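PDB 3TFW: putative O-methyltransferase from Klebsiella pneumoniae subsp. pneumoniae, which probably transfers a methyl group from S-adenosylmethionine to an oxygen atom of its substrate. Local coordinates for residues H151-A156 / E195-E200; V171-E176 / D184-G189. All blocks are in the same frame, centred on the assembly; numbering follows the deposited sequence.

Contact 1: H151-A156 / E195-E200; sequences HYLRWA and EMMGAE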
ATOM      1  N   HIS A 151     -14.801  16.970  -5.784  1.00 15.94           N
ATOM      2  CA  HIS A 151     -15.315  17.762  -4.660  1.00 15.66           C
ATOM      3  C   HIS A 151     -14.862  17.203  -3.315  1.00 15.28           C
ATOM      4  O   HIS A 151     -14.514  17.953  -2.397  1.00 14.65           O
ATOM      5  CB  HIS A 151     -16.851  17.835  -4.703  1.00 15.85           C
ATOM      6  CG  HIS A 151     -17.388  18.494  -5.935  1.00 17.61           C
ATOM      7  ND1 HIS A 151     -17.236  19.839  -6.185  1.00 18.19           N
ATOM      8  CD2 HIS A 151     -18.093  17.994  -6.979  1.00 19.34           C
ATOM      9  CE1 HIS A 151     -17.814  20.140  -7.335  1.00 20.21           C
ATOM     10  NE2 HIS A 151     -18.339  19.037  -7.839  1.00 19.32           N
ATOM     11  N   TYR A 152     -14.883  15.876  -3.203  1.00 14.94           N
ATOM     12  CA  TYR A 152     -14.401  15.209  -2.003  1.00 14.90           C
ATOM     13  C   TYR A 152     -12.920  15.495  -1.764  1.00 14.63           C
ATOM     14  O   TYR A 152     -12.512  15.739  -0.630  1.00 14.24           O
ATOM     15  CB  TYR A 152     -14.678  13.705  -2.067  1.00 14.96           C
ATOM     16  CG  TYR A 152     -16.154  13.391  -2.132  1.00 16.07           C
ATOM     17  CD1 TYR A 152     -17.071  14.126  -1.380  1.00 18.09           C
ATOM     18  CD2 TYR A 152     -16.641  12.390  -2.974  1.00 19.12           C
ATOM     19  CE1 TYR A 152     -18.432  13.875  -1.450  1.00 17.84           C
ATOM     20  CE2 TYR A 152     -18.016  12.116  -3.040  1.00 19.56           C
ATOM     21  CZ  TYR A 152     -18.892  12.869  -2.274  1.00 19.33           C
ATOM     22  OH  TYR A 152     -20.238  12.615  -2.316  1.00 21.29           O
ATOM     23  N   LEU A 153     -12.128  15.513  -2.836  1.00 14.11           N
ATOM     24  CA  LEU A 153     -10.702  15.833  -2.715  1.00 14.79           C
ATOM     25  C   LEU A 153     -10.465  17.261  -2.205  1.00 14.96           C
ATOM     26  O   LEU A 153      -9.576  17.498  -1.380  1.00 14.06           O
ATOM     27  CB  LEU A 153      -9.964  15.607  -4.046  1.00 14.61           C
ATOM     28  CG  LEU A 153      -8.421  15.705  -4.030  1.00 15.89           C
ATOM     29  CD1 LEU A 153      -7.764  14.883  -2.899  1.00 15.07           C
ATOM     30  CD2 LEU A 153      -7.853  15.274  -5.376  1.00 16.79           C
ATOM     31  N   ARG A 154     -11.260  18.206  -2.704  1.00 15.20           N
ATOM     32  CA  ARG A 154     -11.161  19.597  -2.254  1.00 15.51           C
ATOM     33  C   ARG A 154     -11.413  19.715  -0.747  1.00 14.83           C
ATOM     34  O   ARG A 154     -10.625  20.340  -0.034  1.00 14.58           O
ATOM     35  CB  ARG A 154     -12.114  20.499  -3.049  1.00 15.87           C
ATOM     36  CG  ARG A 154     -12.142  21.947  -2.553  1.00 18.32           C
ATOM     37  CD  ARG A 154     -13.029  22.835  -3.428  1.00 20.59           C
ATOM     38  NE  ARG A 154     -14.446  22.559  -3.232  1.00 20.19           N
ATOM     39  CZ  ARG A 154     -15.187  21.882  -4.099  1.00 20.58           C
ATOM     40  NH1 ARG A 154     -14.643  21.427  -5.222  1.00 21.76           N
ATOM     41  NH2 ARG A 154     -16.465  21.658  -3.853  1.00 21.45           N
ATOM     42  N   TRP A 155     -12.490  19.090  -0.271  1.00 14.37           N
ATOM     43  CA  TRP A 155     -12.802  19.052   1.166  1.00 14.09           C
ATOM     44  C   TRP A 155     -11.750  18.286   1.976  1.00 13.74           C
ATOM     45  O   TRP A 155     -11.403  18.689   3.095  1.00 13.95           O
ATOM     46  CB  TRP A 155     -14.205  18.470   1.395  1.00 13.87           C
ATOM     47  CG  TRP A 155     -15.273  19.460   1.105  1.00 15.31           C
ATOM     48  CD1 TRP A 155     -16.181  19.424   0.077  1.00 15.34           C
ATOM     49  CD2 TRP A 155     -15.544  20.655   1.840  1.00 16.08           C
ATOM     50  NE1 TRP A 155     -17.006  20.525   0.139  1.00 16.25           N
ATOM     51  CE2 TRP A 155     -16.638  21.299   1.207  1.00 17.55           C
ATOM     52  CE3 TRP A 155     -14.976  21.243   2.977  1.00 17.62           C
ATOM     53  CZ2 TRP A 155     -17.174  22.507   1.674  1.00 18.53           C
ATOM     54  CZ3 TRP A 155     -15.507  22.448   3.445  1.00 17.90           C
ATOM     55  CH2 TRP A 155     -16.601  23.066   2.791  1.00 19.04           C
ATOM     56  N   ALA A 156     -11.233  17.195   1.409  1.00 13.29           N
ATOM     57  CA  ALA A 156     -10.164  16.415   2.059  1.00 13.42           C
ATOM     58  C   ALA A 156      -8.958  17.322   2.300  1.00 13.81           C
ATOM     59  O   ALA A 156      -8.385  17.330   3.390  1.00 13.83           O
ATOM     60  CB  ALA A 156      -9.743  15.185   1.190  1.00 12.76           C
ATOM     61  N   GLU A 195      -6.471  13.778 -12.054  1.00 23.94           N
ATOM     62  CA  GLU A 195      -5.809  14.936 -12.651  1.00 25.07           C
ATOM     63  C   GLU A 195      -5.626  16.100 -11.668  1.00 25.00           C
ATOM     64  O   GLU A 195      -4.568  16.722 -11.641  1.00 24.78           O
ATOM     65  CB  GLU A 195      -6.538  15.366 -13.925  1.00 25.85           C
ATOM     66  CG  GLU A 195      -6.209  14.422 -15.095  1.00 28.98           C
ATOM     67  CD  GLU A 195      -7.207  14.478 -16.238  1.00 33.26           C
ATOM     68  OE1 GLU A 195      -8.075  15.385 -16.254  1.00 36.33           O
ATOM     69  OE2 GLU A 195      -7.120  13.595 -17.121  1.00 34.00           O
HETATM   70  N   MSE A 196      -6.654  16.368 -10.860  1.00 25.07           N
HETATM   71  CA  MSE A 196      -6.592  17.365  -9.793  1.00 25.37           C
HETATM   72  C   MSE A 196      -5.469  17.000  -8.822  1.00 24.17           C
HETATM   73  O   MSE A 196      -4.668  17.855  -8.429  1.00 23.74           O
HETATM   74  CB  MSE A 196      -7.942  17.407  -9.060  1.00 26.25           C
HETATM   75  CG  MSE A 196      -8.057  18.436  -7.954  1.00 30.84           C
HETATM   76 SE   MSE A 196      -9.773  18.318  -6.977  1.00 43.66          SE
HETATM   77  CE  MSE A 196      -9.243  19.336  -5.407  1.00 38.91           C
HETATM   78  N   MSE A 197      -5.421  15.728  -8.447  1.00 22.96           N
HETATM   79  CA  MSE A 197      -4.418  15.223  -7.518  1.00 22.95           C
HETATM   80  C   MSE A 197      -2.999  15.409  -8.065  1.00 22.50           C
HETATM   81  O   MSE A 197      -2.109  15.885  -7.360  1.00 21.79           O
HETATM   82  CB  MSE A 197      -4.691  13.750  -7.221  1.00 22.90           C
HETATM   83  CG  MSE A 197      -3.708  13.063  -6.277  1.00 23.81           C
HETATM   84 SE   MSE A 197      -4.403  11.290  -5.756  1.00 29.57          SE
HETATM   85  CE  MSE A 197      -6.047  11.947  -4.960  1.00 28.24           C
ATOM     86  N   GLY A 198      -2.806  15.051  -9.330  1.00 22.73           N
ATOM     87  CA  GLY A 198      -1.496  15.177  -9.973  1.00 22.82           C
ATOM     88  C   GLY A 198      -0.991  16.603 -10.115  1.00 23.16           C
ATOM     89  O   GLY A 198       0.225  16.836 -10.123  1.00 23.50           O
ATOM     90  N   ALA A 199      -1.919  17.556 -10.206  1.00 23.27           N
ATOM     91  CA  ALA A 199      -1.584  18.969 -10.420  1.00 22.98           C
ATOM     92  C   ALA A 199      -1.486  19.768  -9.121  1.00 23.13           C
ATOM     93  O   ALA A 199      -1.149  20.955  -9.138  1.00 22.44           O
ATOM     94  CB  ALA A 199      -2.590  19.600 -11.348  1.00 23.83           C
ATOM     95  N   GLU A 200      -1.783  19.111  -7.999  1.00 22.45           N
ATOM     96  CA  GLU A 200      -1.761  19.738  -6.677  1.00 22.39           C
ATOM     97  C   GLU A 200      -0.389  19.597  -6.004  1.00 22.24           C
ATOM     98  O   GLU A 200      -0.016  18.501  -5.588  1.00 22.59           O
ATOM     99  CB  GLU A 200      -2.858  19.122  -5.788  1.00 22.38           C
ATOM    100  CG  GLU A 200      -2.904  19.652  -4.360  1.00 22.57           C
ATOM    101  CD  GLU A 200      -3.077  21.157  -4.319  1.00 23.74           C
ATOM    102  OE1 GLU A 200      -4.157  21.644  -4.715  1.00 22.69           O
ATOM    103  OE2 GLU A 200      -2.125  21.845  -3.894  1.00 23.36           O
TER

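Contact 2: V171-E176 / D184-G189; sequences VVRDGE and DERVQG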
ATOM      1  N   VAL A 171     -10.655   3.309  -8.448  1.00 19.35           N
ATOM      2  CA  VAL A 171     -10.370   4.315  -9.466  1.00 20.01           C
ATOM      3  C   VAL A 171     -10.170   3.776 -10.890  1.00 20.37           C
ATOM      4  O   VAL A 171     -10.106   4.557 -11.832  1.00 20.89           O
ATOM      5  CB  VAL A 171      -9.152   5.215  -9.073  1.00 19.54           C
ATOM      6  CG1 VAL A 171      -9.504   6.082  -7.871  1.00 19.78           C
ATOM      7  CG2 VAL A 171      -7.893   4.373  -8.799  1.00 19.18           C
ATOM      8  N   VAL A 172     -10.080   2.461 -11.041  1.00 20.73           N
ATOM      9  CA  VAL A 172      -9.732   1.858 -12.335  1.00 20.99           C
ATOM     10  C   VAL A 172     -10.935   1.730 -13.288  1.00 21.75           C
ATOM     11  O   VAL A 172     -10.784   1.866 -14.503  1.00 22.25           O
ATOM     12  CB  VAL A 172      -8.986   0.525 -12.119  1.00 21.17           C
ATOM     13  CG1 VAL A 172      -8.906  -0.316 -13.403  1.00 21.69           C
ATOM     14  CG2 VAL A 172      -7.594   0.812 -11.564  1.00 19.85           C
ATOM     15  N   ARG A 173     -12.121   1.486 -12.727  1.00 22.31           N
ATOM     16  CA  ARG A 173     -13.386   1.427 -13.496  1.00 23.19           C
ATOM     17  C   ARG A 173     -13.327   0.408 -14.641  1.00 23.88           C
ATOM     18  O   ARG A 173     -13.760   0.702 -15.759  1.00 24.08           O
ATOM     19  CB  ARG A 173     -13.774   2.811 -14.056  1.00 22.88           C
ATOM     20  CG  ARG A 173     -13.532   4.017 -13.120  1.00 23.69           C
ATOM     21  CD  ARG A 173     -14.159   3.828 -11.746  1.00 23.57           C
ATOM     22  NE  ARG A 173     -15.587   3.516 -11.817  1.00 24.08           N
ATOM     23  CZ  ARG A 173     -16.347   3.200 -10.767  1.00 24.37           C
ATOM     24  NH1 ARG A 173     -15.833   3.154  -9.543  1.00 23.60           N
ATOM     25  NH2 ARG A 173     -17.633   2.933 -10.945  1.00 23.79           N
ATOM     26  N   ASP A 174     -12.782  -0.770 -14.349  1.00 24.80           N
ATOM     27  CA  ASP A 174     -12.595  -1.845 -15.342  1.00 26.71           C
ATOM     28  C   ASP A 174     -11.822  -1.391 -16.599  1.00 26.73           C
ATOM     29  O   ASP A 174     -12.073  -1.854 -17.725  1.00 26.95           O
ATOM     30  CB  ASP A 174     -13.950  -2.489 -15.698  1.00 27.30           C
ATOM     31  CG  ASP A 174     -13.795  -3.845 -16.361  1.00 30.22           C
ATOM     32  OD1 ASP A 174     -13.096  -4.713 -15.794  1.00 32.21           O
ATOM     33  OD2 ASP A 174     -14.376  -4.036 -17.453  1.00 34.19           O
ATOM     34  N   GLY A 175     -10.876  -0.475 -16.403  1.00 26.54           N
ATOM     35  CA  GLY A 175     -10.064   0.032 -17.499  1.00 26.72           C
ATOM     36  C   GLY A 175     -10.550   1.323 -18.121  1.00 26.88           C
ATOM     37  O   GLY A 175      -9.789   1.986 -18.816  1.00 27.16           O
ATOM     38  N   GLU A 176     -11.809   1.691 -17.868  1.00 27.19           N
ATOM     39  CA  GLU A 176     -12.411   2.879 -18.478  1.00 27.52           C
ATOM     40  C   GLU A 176     -11.819   4.213 -18.024  1.00 27.21           C
ATOM     41  O   GLU A 176     -12.013   5.240 -18.685  1.00 26.82           O
ATOM     42  CB  GLU A 176     -13.943   2.876 -18.319  1.00 28.25           C
ATOM     43  CG  GLU A 176     -14.661   1.951 -19.303  1.00 30.33           C
ATOM     44  CD  GLU A 176     -14.320   2.275 -20.751  1.00 34.01           C
ATOM     45  OE1 GLU A 176     -14.760   3.334 -21.262  1.00 34.78           O
ATOM     46  OE2 GLU A 176     -13.589   1.472 -21.371  1.00 35.58           O
ATOM     47  N   ASP A 184     -19.716   8.037 -19.012  1.00 29.42           N
ATOM     48  CA  ASP A 184     -19.979   7.586 -17.646  1.00 28.20           C
ATOM     49  C   ASP A 184     -19.496   8.663 -16.671  1.00 27.48           C
ATOM     50  O   ASP A 184     -18.294   8.927 -16.583  1.00 27.72           O
ATOM     51  CB  ASP A 184     -19.243   6.259 -17.417  1.00 27.66           C
ATOM     52  CG  ASP A 184     -19.517   5.634 -16.052  1.00 27.88           C
ATOM     53  OD1 ASP A 184     -20.111   6.293 -15.164  1.00 27.54           O
ATOM     54  OD2 ASP A 184     -19.117   4.465 -15.867  1.00 26.09           O
ATOM     55  N   GLU A 185     -20.429   9.283 -15.946  1.00 26.44           N
ATOM     56  CA  GLU A 185     -20.084  10.348 -14.999  1.00 25.17           C
ATOM     57  C   GLU A 185     -19.110   9.884 -13.914  1.00 23.97           C
ATOM     58  O   GLU A 185     -18.365  10.700 -13.360  1.00 23.59           O
ATOM     59  CB  GLU A 185     -21.330  10.973 -14.349  1.00 25.37           C
ATOM     60  CG  GLU A 185     -22.205  11.831 -15.278  1.00 26.45           C
ATOM     61  CD  GLU A 185     -23.329  11.035 -15.942  1.00 28.07           C
ATOM     62  OE1 GLU A 185     -23.169   9.814 -16.145  1.00 28.87           O
ATOM     63  OE2 GLU A 185     -24.380  11.638 -16.257  1.00 29.94           O
ATOM     64  N   ARG A 186     -19.120   8.585 -13.619  1.00 23.08           N
ATOM     65  CA  ARG A 186     -18.224   7.998 -12.616  1.00 22.69           C
ATOM     66  C   ARG A 186     -16.787   7.987 -13.126  1.00 22.36           C
ATOM     67  O   ARG A 186     -15.858   8.284 -12.374  1.00 22.13           O
ATOM     68  CB  ARG A 186     -18.667   6.589 -12.243  1.00 22.59           C
ATOM     69  CG  ARG A 186     -20.097   6.504 -11.707  1.00 23.60           C
ATOM     70  CD  ARG A 186     -20.516   5.064 -11.509  1.00 26.08           C
ATOM     71  NE  ARG A 186     -20.640   4.364 -12.785  1.00 26.16           N
ATOM     72  CZ  ARG A 186     -20.943   3.077 -12.912  1.00 27.29           C
ATOM     73  NH1 ARG A 186     -21.157   2.326 -11.835  1.00 26.64           N
ATOM     74  NH2 ARG A 186     -21.020   2.537 -14.121  1.00 26.15           N
ATOM     75  N   VAL A 187     -16.620   7.660 -14.409  1.00 22.07           N
ATOM     76  CA  VAL A 187     -15.336   7.786 -15.094  1.00 21.97           C
ATOM     77  C   VAL A 187     -14.864   9.237 -15.186  1.00 21.88           C
ATOM     78  O   VAL A 187     -13.699   9.529 -14.921  1.00 22.13           O
ATOM     79  CB  VAL A 187     -15.367   7.134 -16.505  1.00 22.14           C
ATOM     80  CG1 VAL A 187     -14.076   7.425 -17.266  1.00 21.72           C
ATOM     81  CG2 VAL A 187     -15.573   5.638 -16.379  1.00 22.03           C
ATOM     82  N   GLN A 188     -15.764  10.144 -15.545  1.00 22.08           N
ATOM     83  CA  GLN A 188     -15.429  11.564 -15.609  1.00 22.39           C
ATOM     84  C   GLN A 188     -14.930  12.074 -14.244  1.00 21.82           C
ATOM     85  O   GLN A 188     -13.908  12.761 -14.170  1.00 21.79           O
ATOM     86  CB  GLN A 188     -16.636  12.383 -16.072  1.00 22.82           C
ATOM     87  CG  GLN A 188     -17.045  12.159 -17.533  1.00 25.31           C
ATOM     88  CD  GLN A 188     -18.447  12.674 -17.830  1.00 29.20           C
ATOM     89  OE1 GLN A 188     -18.982  13.521 -17.104  1.00 30.89           O
ATOM     90  NE2 GLN A 188     -19.054  12.157 -18.898  1.00 29.79           N
ATOM     91  N   GLY A 189     -15.655  11.725 -13.183  1.00 21.13           N
ATOM     92  CA  GLY A 189     -15.304  12.140 -11.816  1.00 20.55           C
ATOM     93  C   GLY A 189     -13.950  11.620 -11.357  1.00 20.44           C
ATOM     94  O   GLY A 189     -13.154  12.362 -10.761  1.00 20.65           O
TER
HETATM   95  O   HOH W   1     -17.435   3.211 -13.935  1.00 36.83           O

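Contact 1: H151-A156 / E195-E200
L153 meets two selenomethionines, M196 and M197, where helices 149-158 and 185-199 run side by side. The axes of the two short segments come within 10.8 Å of each other, and their directions differ by 35°. The gap is spanned by long apolar side chains, and no hydrogen bond crosses between the segments.

M196 reaches farther across. Its chain is extended from CA to CE, with CG anti to the backbone N (chi1 -178°). That lays selenium against the leucine, with SE of M196 3.9 Å from CD2 of L153. The two side chains point at each other tip to tip, and the selenomethionine then runs on past the leucine. Its CE methyl ends against the first helix itself, 3.6 Å from the backbone N of R154, and also touches CB of that arginine.

M197 behaves differently. Its chain turns at the last torsion (chi3 -59°), which brings CE back toward the leucine. It crosses L153 at about a right angle, with CE of M197 3.8 Å from CD2 of L153. CD1 of L153 touches the same methyl. The CD2 branch thus packs against both selenomethionines.

R154 gives the contact only its inner part. Beyond CB its chain leads to H151, one turn earlier. NH1 and NH2 of R154 both donate to ND1 of H151, at 3.2 and 3.1 Å. The acceptor lies nearly in the guanidinium plane.

The contact is partly buried on one face of the central sheet of this Rossmann-like methyltransferase fold. M197 rests on strands 203-211 and 217-224 and also packs on L23 of the second subunit. Y152 and A156 of helix 149-158 lie on strand 139-142, and W155 leans on helix 124-129.

Contact 2: V171-E176 / D184-G189
R173 faces R186 and V187 across a loop-to-helix junction. The loop follows strand 165-169 of the Rossmann-like methyltransferase fold, and D184 is the N-cap of helix 185-199.

The two arginine chains cross at about a right angle, and their guanidinium planes are 64° apart. NH2 of R173 sits over one face of the R186 guanidinium, 3.7 Å from NH1 of R186. It also approaches the aliphatic part of that chain at CD. The like charges are probably eased by D184, whose carboxylate binds R186 and is linked to R173 through water. R173 has a further partner, since its NH1 donates to the backbone O of N170.

R186 grips D184 side-on, with NE and NH2 directed to different oxygens. The NE bond to OD1 is 3.1 Å and nearly straight, at 170°. It lies in the guanidinium plane and uses the syn lone pair of OD1. OD1 also takes the capping bond from the backbone N of R186, which comes from above the carboxylate plane. One aspartate thus caps the helix and holds the arginine side chain.

V187 supplies the apolar part. Its CG2 packs 3.7 Å from CB of E176 and also touches CB of R173. CG1 stands anti to the backbone N (chi1 173°) and meets the E176 backbone, 3.3 Å from its O. The carboxylate of E176 turns to N179.

A single water joins the two sides: it accepts from NE of R173 at 2.8 Å and donates to OD2 of D184 at 2.9 Å.

How the contacts relate
Helix 185-199 is common to both contacts. Contact 2 uses its first turn, and contact 1 uses its last. The centres are 16 Å apart, and the nearest atoms are about 7 Å apart, so the two do not touch. Both segments of contact 2 fall between the two of contact 1 in sequence: 151-156, 171-176, 184-189, 195-200. Strand 165-169 of the central sheet lies between the first two segments. The helix packs at its start on its own incoming loop and near its end on helix 149-158. Both regions also touch the second subunit, contact 1 through the end of the helix and contact 2 through the loop before it.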